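Local atomic coordinates of Oxidored_FMN domain-containing protein ([Pseudomonas] geniculata N1, PDB entry 6L6J), a protein that probably oxidises the amine 6-hydroxypseudooxynicotine, a nicotine breakdown intermediate, using FMN and a [4Fe-4S] cluster, and also binds ADP. Residues I15-T20 with T218-V223; L249-D254 with T289-V294; A399-A404 with Y445-L450; V414-A419 with V456-D461. All coordinates share one frame; numbering follows the deposited sequence.

Interaction 1 of 4, residues I15-T20 with T218-V223; sequences IGPVTT and TCAVAV
The methyl group of Ala220 sits at the centre of this contact, with atoms of Ile15, Pro17 and Val18 gathered about it. CG2 of Ile15 lies 3.7 Å from Ala220 CB, and the Ile15 carbonyl oxygen borders the same methyl. From Val18 comes CG2, 4.0 Å from Ala220 CB; it stands between the backbone N and the carbonyl carbon of its own residue (CG1 chi1 -64°), and this rotation sends the other branch, CG1, to within 3.6 Å of Thr218 O. Pro17 lies mainly against backbone: its CG rests 3.5 Å from Thr218 C, and its CD is 3.8 Å from Ala220 N. No hydrogen bond crosses between 15-20 and 218-223, so the fit depends on apolar surface laid against the chain. The apolar group is presented by a type II' turn from Ile15 to Val18, the tight end of a two-stranded hairpin that packs beside the start of barrel strand 220-229. Gly16 takes the positive phi of the turn, and the hairpin is closed by Ile15 N to Val18 O (2.9 Å) and Val18 N to Ile15 O (3.1 Å). On the barrel side, backbone bonds of Ala220 with Asp165 and Val167 hold the start of the strand to its neighbour. Farther out, the CB of Thr218 points away from the hairpin, and its OG1 is hydrogen-bonded to Lys160 NZ.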
loop_
_atom_site.group_PDB
_atom_site.type_symbol
_atom_site.label_atom_id
_atom_site.label_comp_id
_atom_site.label_asym_id
_atom_site.label_seq_id
_atom_site.Cartn_x
_atom_site.Cartn_y
_atom_site.Cartn_z
ATOM N N ILE A 15 17.522 -3.004 -22.648
ATOM C CA ILE A 15 18.038 -2.296 -21.442
ATOM C C ILE A 15 19.496 -2.690 -21.322
ATOM O O ILE A 15 19.752 -3.790 -20.815
ATOM C CB ILE A 15 17.262 -2.626 -20.142
ATOM C CG1 ILE A 15 15.745 -2.485 -20.300
ATOM C CG2 ILE A 15 17.770 -1.766 -18.996
ATOM C CD1 ILE A 15 14.961 -3.065 -19.162
ATOM N N GLY A 16 20.394 -1.839 -21.817
ATOM C CA GLY A 16 21.834 -2.141 -21.882
ATOM C C GLY A 16 22.060 -3.503 -22.531
ATOM O O GLY A 16 21.456 -3.802 -23.552
ATOM N N PRO A 17 22.902 -4.385 -21.952
ATOM C CA PRO A 17 23.183 -5.676 -22.576
ATOM C C PRO A 17 22.098 -6.749 -22.406
ATOM O O PRO A 17 22.342 -7.826 -22.846
ATOM C CB PRO A 17 24.444 -6.131 -21.836
ATOM C CG PRO A 17 24.296 -5.526 -20.441
ATOM C CD PRO A 17 23.639 -4.188 -20.686
ATOM N N VAL A 18 20.968 -6.455 -21.763
ATOM C CA VAL A 18 19.835 -7.423 -21.620
ATOM C C VAL A 18 18.613 -6.836 -22.329
ATOM O O VAL A 18 18.699 -5.693 -22.816
ATOM C CB VAL A 18 19.511 -7.772 -20.150
ATOM C CG1 VAL A 18 20.665 -8.492 -19.470
ATOM C CG2 VAL A 18 19.090 -6.560 -19.334
ATOM N N THR A 19 17.525 -7.604 -22.363
ATOM C CA THR A 19 16.271 -7.286 -23.086
ATOM C C THR A 19 15.089 -7.814 -22.266
ATOM O O THR A 19 15.167 -8.959 -21.801
ATOM C CB THR A 19 16.316 -7.885 -24.505
ATOM O OG1 THR A 19 17.449 -7.321 -25.181
ATOM C CG2 THR A 19 15.052 -7.635 -25.309
ATOM N N THR A 20 14.025 -7.023 -22.126
ATOM C CA THR A 20 12.765 -7.425 -21.447
ATOM C C THR A 20 11.751 -7.848 -22.514
ATOM O O THR A 20 11.654 -7.151 -23.521
ATOM C CB THR A 20 12.242 -6.320 -20.517
ATOM O OG1 THR A 20 11.049 -6.787 -19.882
ATOM C CG2 THR A 20 11.955 -5.012 -21.216
ATOM N N THR A 218 27.511 -7.518 -18.933
ATOM C CA THR A 218 26.396 -8.516 -18.974
ATOM C C THR A 218 25.161 -8.076 -18.159
ATOM O O THR A 218 24.062 -8.600 -18.434
ATOM C CB THR A 218 26.889 -9.872 -18.451
ATOM O OG1 THR A 218 27.432 -9.678 -17.140
ATOM C CG2 THR A 218 27.914 -10.501 -19.368
ATOM N N CYS A 219 25.319 -7.210 -17.152
ATOM C CA CYS A 219 24.183 -6.624 -16.384
ATOM C C CYS A 219 23.930 -5.181 -16.834
ATOM O O CYS A 219 24.907 -4.426 -16.989
ATOM C CB CYS A 219 24.457 -6.626 -14.891
ATOM S SG CYS A 219 24.857 -8.266 -14.259
ATOM N N ALA A 220 22.670 -4.820 -17.053
ATOM C CA ALA A 220 22.247 -3.411 -17.168
ATOM C C ALA A 220 22.450 -2.725 -15.803
ATOM O O ALA A 220 22.238 -3.381 -14.761
ATOM C CB ALA A 220 20.812 -3.336 -17.615
ATOM N N VAL A 221 22.892 -1.472 -15.790
ATOM C CA VAL A 221 23.043 -0.660 -14.546
ATOM C C VAL A 221 21.947 0.401 -14.523
ATOM O O VAL A 221 21.988 1.297 -15.387
ATOM C CB VAL A 221 24.424 -0.012 -14.490
ATOM C CG1 VAL A 221 24.626 0.715 -13.179
ATOM C CG2 VAL A 221 25.499 -1.057 -14.742
ATOM N N ALA A 222 20.976 0.260 -13.619
ATOM C CA ALA A 222 19.816 1.176 -13.505
ATOM C C ALA A 222 20.116 2.273 -12.475
ATOM O O ALA A 222 20.868 2.035 -11.546
ATOM C CB ALA A 222 18.579 0.393 -13.143
ATOM N N VAL A 223 19.552 3.459 -12.641
ATOM C CA VAL A 223 19.517 4.467 -11.544
ATOM C C VAL A 223 18.056 4.660 -11.171
ATOM O O VAL A 223 17.264 5.023 -12.073
ATOM C CB VAL A 223 20.182 5.800 -11.931
ATOM C CG1 VAL A 223 20.257 6.744 -10.745
ATOM C CG2 VAL A 223 21.579 5.575 -12.482
#

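Interaction 2 of 4, residues L249-D254 with T289-V294; sequences LADVPD and TSKPVV
A mainly polar loop-to-loop contact joins Ala250 and Asp251 to Thr289, Ser290 and Lys291 in the eight-stranded flavin-family TIM barrel. Residues 249-254 lead from helix 241-249 into strand 255-261. Residues 289-294 likewise lead from helix 285-288 into strand 293-296, so two successive helix-to-strand connections are tied together. Thr289 OG1 donates to Ala250 O at 2.6 Å, approaching with a 32° tilt from the carbonyl plane. The same hydroxyl accepts Lys291 N (2.9 Å), which makes an ST turn and fixes the rotation of the threonine; Ala250 O is gripped a second time by Trp256 NE1. One residue along, Asp251 OD1 takes Ser290 N at 2.9 Å through its syn lone pair, with an N-H...O angle of 151°. Ser290 OG lies 3.0 Å from both OD1 and OD2 of Asp251; either oxygen could take its proton, weakly in both cases. Lys291, its chain bent at chi2 (-65°), runs its methylenes along the facing carbonyls, with CD 3.2 Å from Pro253 O. Its NZ stays 4.5 Å from Asp254 OD1, beyond a salt bridge, while OD2 of that aspartate receives Val221 N from the neighbouring strand. The nearby carboxylates would probably favour the charged form of the lysine. Beyond it, the ring of Pro292 abuts the other loop, its CD 3.3 Å from Asp254 O.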
loop_
_atom_site.group_PDB
_atom_site.type_symbol
_atom_site.label_atom_id
_atom_site.label_comp_id
_atom_site.label_asym_id
_atom_site.label_seq_id
_atom_site.Cartn_x
_atom_site.Cartn_y
_atom_site.Cartn_z
ATOM N N LEU A 249 24.414 13.152 -16.118
ATOM C CA LEU A 249 24.622 11.678 -16.216
ATOM C C LEU A 249 23.702 11.043 -17.274
ATOM O O LEU A 249 23.553 9.811 -17.242
ATOM C CB LEU A 249 24.342 11.065 -14.838
ATOM C CG LEU A 249 25.103 11.677 -13.671
ATOM C CD1 LEU A 249 24.537 11.173 -12.360
ATOM C CD2 LEU A 249 26.592 11.364 -13.771
ATOM N N ALA A 250 23.166 11.838 -18.201
ATOM C CA ALA A 250 21.998 11.519 -19.067
ATOM C C ALA A 250 22.116 10.157 -19.773
ATOM O O ALA A 250 21.106 9.467 -19.848
ATOM C CB ALA A 250 21.814 12.631 -20.071
ATOM N N ASP A 251 23.281 9.811 -20.332
ATOM C CA ASP A 251 23.474 8.570 -21.135
ATOM C C ASP A 251 24.559 7.693 -20.481
ATOM O O ASP A 251 25.105 6.801 -21.168
ATOM C CB ASP A 251 23.744 8.908 -22.610
ATOM C CG ASP A 251 22.520 9.375 -23.402
ATOM O OD1 ASP A 251 21.383 9.201 -22.936
ATOM O OD2 ASP A 251 22.711 9.912 -24.490
ATOM N N VAL A 252 24.812 7.885 -19.181
ATOM C CA VAL A 252 25.719 7.018 -18.373
ATOM C C VAL A 252 25.022 5.698 -18.056
ATOM O O VAL A 252 25.565 4.642 -18.354
ATOM C CB VAL A 252 26.220 7.725 -17.105
ATOM C CG1 VAL A 252 27.141 6.830 -16.277
ATOM C CG2 VAL A 252 26.915 9.029 -17.456
ATOM N N PRO A 253 23.825 5.679 -17.431
ATOM C CA PRO A 253 23.169 4.408 -17.112
ATOM C C PRO A 253 22.434 3.811 -18.320
ATOM O O PRO A 253 22.224 4.496 -19.323
ATOM C CB PRO A 253 22.160 4.792 -16.014
ATOM C CG PRO A 253 21.785 6.224 -16.357
ATOM C CD PRO A 253 23.025 6.838 -16.999
ATOM N N ASP A 254 22.061 2.548 -18.190
ATOM C CA ASP A 254 21.340 1.760 -19.220
ATOM C C ASP A 254 19.836 2.001 -19.045
ATOM O O ASP A 254 19.077 1.775 -20.006
ATOM C CB ASP A 254 21.717 0.280 -19.101
ATOM C CG ASP A 254 23.208 0.015 -19.271
ATOM O OD1 ASP A 254 23.740 0.414 -20.322
ATOM O OD2 ASP A 254 23.828 -0.577 -18.366
ATOM N N THR A 289 17.651 12.297 -21.958
ATOM C CA THR A 289 18.346 10.985 -22.120
ATOM C C THR A 289 17.809 10.259 -23.357
ATOM O O THR A 289 16.593 10.297 -23.599
ATOM C CB THR A 289 18.209 10.073 -20.882
ATOM O OG1 THR A 289 18.956 8.877 -21.135
ATOM C CG2 THR A 289 16.783 9.692 -20.536
ATOM N N SER A 290 18.696 9.587 -24.087
ATOM C CA SER A 290 18.343 8.644 -25.181
ATOM C C SER A 290 17.992 7.263 -24.587
ATOM O O SER A 290 17.504 6.413 -25.338
ATOM C CB SER A 290 19.462 8.564 -26.216
ATOM O OG SER A 290 20.660 8.041 -25.650
ATOM N N LYS A 291 18.209 7.073 -23.282
ATOM C CA LYS A 291 18.080 5.778 -22.572
ATOM C C LYS A 291 16.623 5.488 -22.219
ATOM O O LYS A 291 15.809 6.391 -22.053
ATOM C CB LYS A 291 18.919 5.803 -21.294
ATOM C CG LYS A 291 20.402 6.078 -21.505
ATOM C CD LYS A 291 21.111 4.977 -22.293
ATOM C CE LYS A 291 22.585 5.252 -22.478
ATOM N NZ LYS A 291 23.300 4.061 -22.978
ATOM N N PRO A 292 16.254 4.197 -22.091
ATOM C CA PRO A 292 14.895 3.811 -21.702
ATOM C C PRO A 292 14.531 4.370 -20.319
ATOM O O PRO A 292 15.355 4.305 -19.444
ATOM C CB PRO A 292 14.883 2.279 -21.649
ATOM C CG PRO A 292 16.170 1.853 -22.327
ATOM C CD PRO A 292 17.123 3.038 -22.315
ATOM N N VAL A 293 13.338 4.949 -20.183
ATOM C CA VAL A 293 12.865 5.578 -18.920
ATOM C C VAL A 293 11.677 4.759 -18.414
ATOM O O VAL A 293 10.715 4.505 -19.210
ATOM C CB VAL A 293 12.496 7.063 -19.114
ATOM C CG1 VAL A 293 12.016 7.706 -17.824
ATOM C CG2 VAL A 293 13.652 7.864 -19.688
ATOM N N VAL A 294 11.755 4.356 -17.146
ATOM C CA VAL A 294 10.638 3.700 -16.414
ATOM C C VAL A 294 10.137 4.682 -15.351
ATOM O O VAL A 294 10.953 5.217 -14.600
ATOM C CB VAL A 294 11.039 2.348 -15.787
ATOM C CG1 VAL A 294 12.293 2.433 -14.918
ATOM C CG2 VAL A 294 9.878 1.749 -14.994
#

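Interaction 3 of 4, residues A399-A404 with Y445-L450; sequences AGLEAA and YRVGQL. With ADP (adenosine-5'-diphosphate), chain D.
In the Rossmann-type domain that binds ADP, the helix after the glycine-rich loop packs through Leu401, Glu402 and Ala404 against Arg446 and Leu450 of helix 441-450. At the N-terminal end of the first segment, Ala399 N donates to ADP O1B at 3.1 Å, as expected of a helix start facing a diphosphate. The helix segments run 9.7 Å apart at closest approach and cross at 37°. Arg446 stretches its chain from CG to NE alongside Leu401, with CD 3.9 Å from Leu401 CB, and delivers its guanidinium to Glu402. The salt bridge rests on NE, 2.9 Å from Glu402 OE1 and directed at the anti lone pair; NH2 adds a weak bond to the same oxygen. Carboxylate and guanidinium planes stand 71° apart, so the pair does not meet in a flat two-pronged fashion. Glu402 OE2 turns to Arg661, while Arg446 NH2 and NH1 also reach Gln364 O and Val442 O. A leucine in place of Arg446 would probably leave the buried Glu402 OE1 without its mate here and Gln364 O short of a donor. Farther along both helices, Leu450 and Leu401 cross obliquely, CD1 of Leu450 3.8 Å from CD2 of Leu401, and CD2 of Leu450 lies 4.0 Å from Ala404 CB. Both helices cover one face of the parallel sheet, Leu401 and Ala404 lying on strand 413-417 and Leu450 on strand 456-459, while Thr657 of helix 653-666 borders Arg446.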
loop_
_atom_site.group_PDB
_atom_site.type_symbol
_atom_site.label_atom_id
_atom_site.label_comp_id
_atom_site.label_asym_id
_atom_site.label_seq_id
_atom_site.Cartn_x
_atom_site.Cartn_y
_atom_site.Cartn_z
ATOM N N ALA A 399 -16.474 -9.031 2.680
ATOM C CA ALA A 399 -16.296 -10.378 3.276
ATOM C C ALA A 399 -17.112 -11.376 2.468
ATOM O O ALA A 399 -16.502 -12.231 1.820
ATOM C CB ALA A 399 -16.681 -10.400 4.744
ATOM N N GLY A 400 -18.437 -11.221 2.467
ATOM C CA GLY A 400 -19.374 -12.040 1.671
ATOM C C GLY A 400 -18.917 -12.213 0.222
ATOM O O GLY A 400 -18.799 -13.381 -0.244
ATOM N N LEU A 401 -18.656 -11.103 -0.467
ATOM C CA LEU A 401 -18.350 -11.084 -1.921
ATOM C C LEU A 401 -17.074 -11.871 -2.195
ATOM O O LEU A 401 -16.990 -12.481 -3.286
ATOM C CB LEU A 401 -18.179 -9.640 -2.402
ATOM C CG LEU A 401 -19.474 -8.859 -2.544
ATOM C CD1 LEU A 401 -19.180 -7.391 -2.809
ATOM C CD2 LEU A 401 -20.335 -9.450 -3.649
ATOM N N GLU A 402 -16.099 -11.801 -1.287
ATOM C CA GLU A 402 -14.786 -12.467 -1.492
ATOM C C GLU A 402 -14.969 -13.978 -1.303
ATOM O O GLU A 402 -14.390 -14.724 -2.053
ATOM C CB GLU A 402 -13.739 -11.852 -0.559
ATOM C CG GLU A 402 -12.397 -12.547 -0.616
ATOM C CD GLU A 402 -11.891 -12.822 -2.017
ATOM O OE1 GLU A 402 -12.062 -11.962 -2.880
ATOM O OE2 GLU A 402 -11.318 -13.899 -2.239
ATOM N N ALA A 403 -15.746 -14.399 -0.303
ATOM C CA ALA A 403 -16.095 -15.823 -0.045
ATOM C C ALA A 403 -16.827 -16.422 -1.265
ATOM O O ALA A 403 -16.359 -17.457 -1.788
ATOM C CB ALA A 403 -16.935 -15.923 1.200
ATOM N N ALA A 404 -17.926 -15.773 -1.697
ATOM C CA ALA A 404 -18.752 -16.157 -2.867
ATOM C C ALA A 404 -17.843 -16.285 -4.084
ATOM O O ALA A 404 -17.757 -17.388 -4.642
ATOM C CB ALA A 404 -19.847 -15.157 -3.111
ATOM N N TYR A 445 -15.055 -5.002 -8.856
ATOM C CA TYR A 445 -14.233 -6.184 -9.232
ATOM C C TYR A 445 -14.977 -7.504 -8.947
ATOM O O TYR A 445 -15.031 -8.378 -9.807
ATOM C CB TYR A 445 -12.889 -6.242 -8.512
ATOM C CG TYR A 445 -12.155 -7.506 -8.841
ATOM C CD1 TYR A 445 -11.706 -7.734 -10.129
ATOM C CD2 TYR A 445 -11.989 -8.524 -7.905
ATOM C CE1 TYR A 445 -11.065 -8.915 -10.468
ATOM C CE2 TYR A 445 -11.352 -9.715 -8.226
ATOM C CZ TYR A 445 -10.891 -9.907 -9.515
ATOM O OH TYR A 445 -10.268 -11.050 -9.880
ATOM N N ARG A 446 -15.550 -7.652 -7.764
ATOM C CA ARG A 446 -16.122 -8.943 -7.311
ATOM C C ARG A 446 -17.520 -9.135 -7.906
ATOM O O ARG A 446 -17.827 -10.260 -8.329
ATOM C CB ARG A 446 -16.108 -9.015 -5.780
ATOM C CG ARG A 446 -14.719 -9.258 -5.205
ATOM C CD ARG A 446 -14.591 -9.035 -3.705
ATOM N NE ARG A 446 -13.221 -9.345 -3.339
ATOM C CZ ARG A 446 -12.168 -8.590 -3.639
ATOM N NH1 ARG A 446 -12.335 -7.439 -4.268
ATOM N NH2 ARG A 446 -10.952 -8.983 -3.304
ATOM N N VAL A 447 -18.340 -8.087 -7.957
ATOM C CA VAL A 447 -19.694 -8.173 -8.579
ATOM C C VAL A 447 -19.527 -8.571 -10.054
ATOM O O VAL A 447 -20.206 -9.543 -10.478
ATOM C CB VAL A 447 -20.475 -6.863 -8.439
ATOM C CG1 VAL A 447 -21.768 -6.889 -9.249
ATOM C CG2 VAL A 447 -20.758 -6.551 -6.977
ATOM N N GLY A 448 -18.656 -7.870 -10.790
ATOM C CA GLY A 448 -18.470 -8.055 -12.238
ATOM C C GLY A 448 -18.002 -9.455 -12.592
ATOM O O GLY A 448 -18.402 -9.967 -13.643
ATOM N N GLN A 449 -17.186 -10.063 -11.738
ATOM C CA GLN A 449 -16.725 -11.465 -11.886
ATOM C C GLN A 449 -17.844 -12.438 -11.507
ATOM O O GLN A 449 -17.986 -13.450 -12.207
ATOM C CB GLN A 449 -15.495 -11.690 -11.017
ATOM C CG GLN A 449 -14.293 -10.901 -11.507
ATOM C CD GLN A 449 -13.848 -11.423 -12.837
ATOM O OE1 GLN A 449 -13.747 -12.634 -13.019
ATOM N NE2 GLN A 449 -13.599 -10.519 -13.770
ATOM N N LEU A 450 -18.583 -12.155 -10.431
ATOM C CA LEU A 450 -19.610 -13.086 -9.873
ATOM C C LEU A 450 -20.778 -13.258 -10.849
ATOM O O LEU A 450 -21.164 -14.406 -11.100
ATOM C CB LEU A 450 -20.106 -12.579 -8.511
ATOM C CG LEU A 450 -19.279 -13.035 -7.309
ATOM C CD1 LEU A 450 -19.612 -12.227 -6.070
ATOM C CD2 LEU A 450 -19.478 -14.512 -7.027
HETATM P PB ADP D . -17.986 -6.936 6.011
HETATM O O1B ADP D . -18.278 -7.523 4.649
HETATM O O2B ADP D . -16.795 -5.980 6.020
HETATM O O3B ADP D . -17.903 -7.992 7.085
HETATM P PA ADP D . -20.331 -5.212 5.666
HETATM O O1A ADP D . -19.634 -4.629 4.483
HETATM O O2A ADP D . -20.935 -4.297 6.664
HETATM O O3A ADP D . -19.270 -6.089 6.460
HETATM O "O5'" ADP D . -21.395 -6.320 5.171
HETATM C "C5'" ADP D . -22.633 -6.574 5.875
HETATM C "C4'" ADP D . -23.772 -6.630 4.886
HETATM O "O4'" ADP D . -24.676 -7.697 5.283
HETATM C "C3'" ADP D . -24.645 -5.364 4.813
HETATM O "O3'" ADP D . -25.162 -5.114 3.512
HETATM C "C2'" ADP D . -25.771 -5.725 5.790
HETATM O "O2'" ADP D . -26.937 -4.931 5.699
HETATM C "C1'" ADP D . -25.981 -7.171 5.355
HETATM N N9 ADP D . -26.815 -7.963 6.260
HETATM C C8 ADP D . -26.860 -7.916 7.635
HETATM N N7 ADP D . -27.737 -8.740 8.150
HETATM C C5 ADP D . -28.325 -9.357 7.047
HETATM C C6 ADP D . -29.334 -10.339 6.916
HETATM N N6 ADP D . -29.949 -10.910 7.943
HETATM N N1 ADP D . -29.676 -10.736 5.665
HETATM C C2 ADP D . -29.044 -10.177 4.628
HETATM N N3 ADP D . -28.083 -9.258 4.630
HETATM C C4 ADP D . -27.762 -8.885 5.879
#

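Interaction 4 of 4, residues V414-A419 with V456-D461; sequences VSIADA and VSMYLD. With ADP (adenosine-5'-diphosphate), chain D.
From CB outward, Tyr459 lies over the neighbouring strand: its CB is 3.9 Å from Ile416 O, its CD2 passes the same oxygen, and CE2 comes 4.0 Å from Ser415 OG. With CG anti to the carbonyl carbon (chi1 -54°), the ring leans back over the strand toward Ser415. The two strands run parallel, joined by a ladder of backbone bonds: Val414 O accepts Ser457 N, Ile416 N donates to Ser457 O, Tyr459 N to Ile416 O, and Asp418 N to Tyr459 O at 3.0 Å. On the sheet face opposite the tyrosine, Ile416 CG2 meets Met458 CG at 4.1 Å and Val414 CB lies 4.2 Å from Val456 CG2. Just past the end of its strand, Asp418 reaches for the nucleotide. Its chi1 of -172° carries the carboxylate out to the ribose, where OD1 accepts O3' of ADP at 2.5 Å as well as Gly396 N, while OD2 takes Gly420 N. A valine in place of Asp418 would probably strip O3' of this acceptor and leave the amides of Gly396 and Gly420 without their carboxylate partner. Ala419 continues along the adenine, its CB 3.8 Å from ADP N3. The sheet order is 3-2-1-4-5, with 456-459 outermost, and an acidic residue at the end of the second strand that binds a ribose hydroxyl is characteristic of Rossmann-type folds.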
loop_
_atom_site.group_PDB
_atom_site.type_symbol
_atom_site.label_atom_id
_atom_site.label_comp_id
_atom_site.label_asym_id
_atom_site.label_seq_id
_atom_site.Cartn_x
_atom_site.Cartn_y
_atom_site.Cartn_z
ATOM N N VAL A 414 -23.149 -21.571 -5.502
ATOM C CA VAL A 414 -23.044 -20.438 -4.534
ATOM C C VAL A 414 -24.260 -19.525 -4.666
ATOM O O VAL A 414 -24.430 -18.931 -5.723
ATOM C CB VAL A 414 -21.742 -19.638 -4.741
ATOM C CG1 VAL A 414 -21.709 -18.375 -3.887
ATOM C CG2 VAL A 414 -20.511 -20.508 -4.496
ATOM N N SER A 415 -25.043 -19.386 -3.600
ATOM C CA SER A 415 -26.055 -18.311 -3.454
ATOM C C SER A 415 -25.523 -17.254 -2.479
ATOM O O SER A 415 -24.890 -17.638 -1.472
ATOM C CB SER A 415 -27.374 -18.876 -3.029
ATOM O OG SER A 415 -27.959 -19.574 -4.113
ATOM N N ILE A 416 -25.740 -15.976 -2.798
ATOM C CA ILE A 416 -25.416 -14.821 -1.908
ATOM C C ILE A 416 -26.640 -13.891 -1.812
ATOM O O ILE A 416 -27.233 -13.564 -2.861
ATOM C CB ILE A 416 -24.146 -14.097 -2.399
ATOM C CG1 ILE A 416 -23.836 -12.860 -1.556
ATOM C CG2 ILE A 416 -24.239 -13.757 -3.879
ATOM C CD1 ILE A 416 -22.386 -12.419 -1.614
ATOM N N ALA A 417 -27.009 -13.515 -0.584
ATOM C CA ALA A 417 -28.144 -12.629 -0.251
ATOM C C ALA A 417 -27.630 -11.376 0.469
ATOM O O ALA A 417 -26.671 -11.495 1.252
ATOM C CB ALA A 417 -29.135 -13.380 0.606
ATOM N N ASP A 418 -28.244 -10.215 0.210
ATOM C CA ASP A 418 -28.018 -8.952 0.964
ATOM C C ASP A 418 -29.358 -8.241 1.136
ATOM O O ASP A 418 -30.210 -8.364 0.236
ATOM C CB ASP A 418 -27.039 -8.020 0.245
ATOM C CG ASP A 418 -26.655 -6.819 1.092
ATOM O OD1 ASP A 418 -25.828 -7.011 2.011
ATOM O OD2 ASP A 418 -27.241 -5.707 0.868
ATOM N N ALA A 419 -29.519 -7.499 2.227
ATOM C CA ALA A 419 -30.791 -6.843 2.611
ATOM C C ALA A 419 -30.981 -5.530 1.836
ATOM O O ALA A 419 -32.132 -5.053 1.828
ATOM C CB ALA A 419 -30.822 -6.621 4.109
ATOM N N VAL A 456 -23.366 -19.170 -9.654
ATOM C CA VAL A 456 -23.666 -18.106 -8.648
ATOM C C VAL A 456 -25.084 -17.551 -8.870
ATOM O O VAL A 456 -25.426 -17.227 -10.026
ATOM C CB VAL A 456 -22.630 -16.962 -8.681
ATOM C CG1 VAL A 456 -23.039 -15.793 -7.788
ATOM C CG2 VAL A 456 -21.238 -17.453 -8.301
ATOM N N SER A 457 -25.850 -17.412 -7.781
ATOM C CA SER A 457 -27.151 -16.702 -7.703
ATOM C C SER A 457 -26.998 -15.513 -6.754
ATOM O O SER A 457 -26.502 -15.712 -5.622
ATOM C CB SER A 457 -28.255 -17.632 -7.263
ATOM O OG SER A 457 -28.257 -18.794 -8.084
ATOM N N MET A 458 -27.391 -14.327 -7.206
ATOM C CA MET A 458 -27.214 -13.054 -6.467
ATOM C C MET A 458 -28.596 -12.469 -6.157
ATOM O O MET A 458 -29.310 -12.164 -7.103
ATOM C CB MET A 458 -26.370 -12.087 -7.306
ATOM C CG MET A 458 -25.065 -12.721 -7.778
ATOM S SD MET A 458 -23.862 -11.541 -8.436
ATOM C CE MET A 458 -23.384 -10.647 -6.965
ATOM N N TYR A 459 -28.965 -12.362 -4.872
ATOM C CA TYR A 459 -30.280 -11.838 -4.408
ATOM C C TYR A 459 -30.067 -10.531 -3.637
ATOM O O TYR A 459 -29.445 -10.571 -2.558
ATOM C CB TYR A 459 -31.004 -12.881 -3.552
ATOM C CG TYR A 459 -31.172 -14.226 -4.215
ATOM C CD1 TYR A 459 -31.959 -14.376 -5.346
ATOM C CD2 TYR A 459 -30.535 -15.347 -3.717
ATOM C CE1 TYR A 459 -32.121 -15.609 -5.960
ATOM C CE2 TYR A 459 -30.681 -16.586 -4.318
ATOM C CZ TYR A 459 -31.475 -16.714 -5.441
ATOM O OH TYR A 459 -31.597 -17.929 -6.030
ATOM N N LEU A 460 -30.614 -9.425 -4.144
ATOM C CA LEU A 460 -30.269 -8.060 -3.676
ATOM C C LEU A 460 -31.371 -7.417 -2.835
ATOM O O LEU A 460 -31.202 -6.229 -2.509
ATOM C CB LEU A 460 -29.959 -7.165 -4.880
ATOM C CG LEU A 460 -28.493 -6.790 -5.066
ATOM C CD1 LEU A 460 -28.333 -5.862 -6.267
ATOM C CD2 LEU A 460 -27.916 -6.158 -3.806
ATOM N N ASP A 461 -32.464 -8.080 -2.487
ATOM C CA ASP A 461 -33.461 -7.359 -1.647
ATOM C C ASP A 461 -34.001 -8.347 -0.632
ATOM O O ASP A 461 -35.209 -8.344 -0.401
ATOM C CB ASP A 461 -34.505 -6.640 -2.503
ATOM C CG ASP A 461 -34.056 -5.245 -2.910
ATOM O OD1 ASP A 461 -33.727 -4.440 -1.996
ATOM O OD2 ASP A 461 -33.994 -4.980 -4.130
HETATM P PB ADP D . -17.986 -6.936 6.011
HETATM O O1B ADP D . -18.278 -7.523 4.649
HETATM O O2B ADP D . -16.795 -5.980 6.020
HETATM O O3B ADP D . -17.903 -7.992 7.085
HETATM P PA ADP D . -20.331 -5.212 5.666
HETATM O O1A ADP D . -19.634 -4.629 4.483
HETATM O O2A ADP D . -20.935 -4.297 6.664
HETATM O O3A ADP D . -19.270 -6.089 6.460
HETATM O "O5'" ADP D . -21.395 -6.320 5.171
HETATM C "C5'" ADP D . -22.633 -6.574 5.875
HETATM C "C4'" ADP D . -23.772 -6.630 4.886
HETATM O "O4'" ADP D . -24.676 -7.697 5.283
HETATM C "C3'" ADP D . -24.645 -5.364 4.813
HETATM O "O3'" ADP D . -25.162 -5.114 3.512
HETATM C "C2'" ADP D . -25.771 -5.725 5.790
HETATM O "O2'" ADP D . -26.937 -4.931 5.699
HETATM C "C1'" ADP D . -25.981 -7.171 5.355
HETATM N N9 ADP D . -26.815 -7.963 6.260
HETATM C C8 ADP D . -26.860 -7.916 7.635
HETATM N N7 ADP D . -27.737 -8.740 8.150
HETATM C C5 ADP D . -28.325 -9.357 7.047
HETATM C C6 ADP D . -29.334 -10.339 6.916
HETATM N N6 ADP D . -29.949 -10.910 7.943
HETATM N N1 ADP D . -29.676 -10.736 5.665
HETATM C C2 ADP D . -29.044 -10.177 4.628
HETATM N N3 ADP D . -28.083 -9.258 4.630
HETATM C C4 ADP D . -27.762 -8.885 5.879
#

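How the interactions relate
From the N terminus, interaction 1 comes first: it closes a long loop, bringing the early hairpin back to the fifth barrel strand after almost 200 residues. Interaction 2 follows in series, closing a loop of about 35 residues and tying two consecutive turns of the same barrel; the two touch through Asp254 and Val221. Interactions 3 and 4 belong to the Rossmann-like domain, well apart from the barrel pair, and each closes a loop of about 40 residues. They cross along the chain, since helix 398-410 runs into strand 413-417 and helix 441-450 into strand 456-459, and none of the four nests. Helix pair and strand pair form two packed layers, and the first segment of each meets ADP.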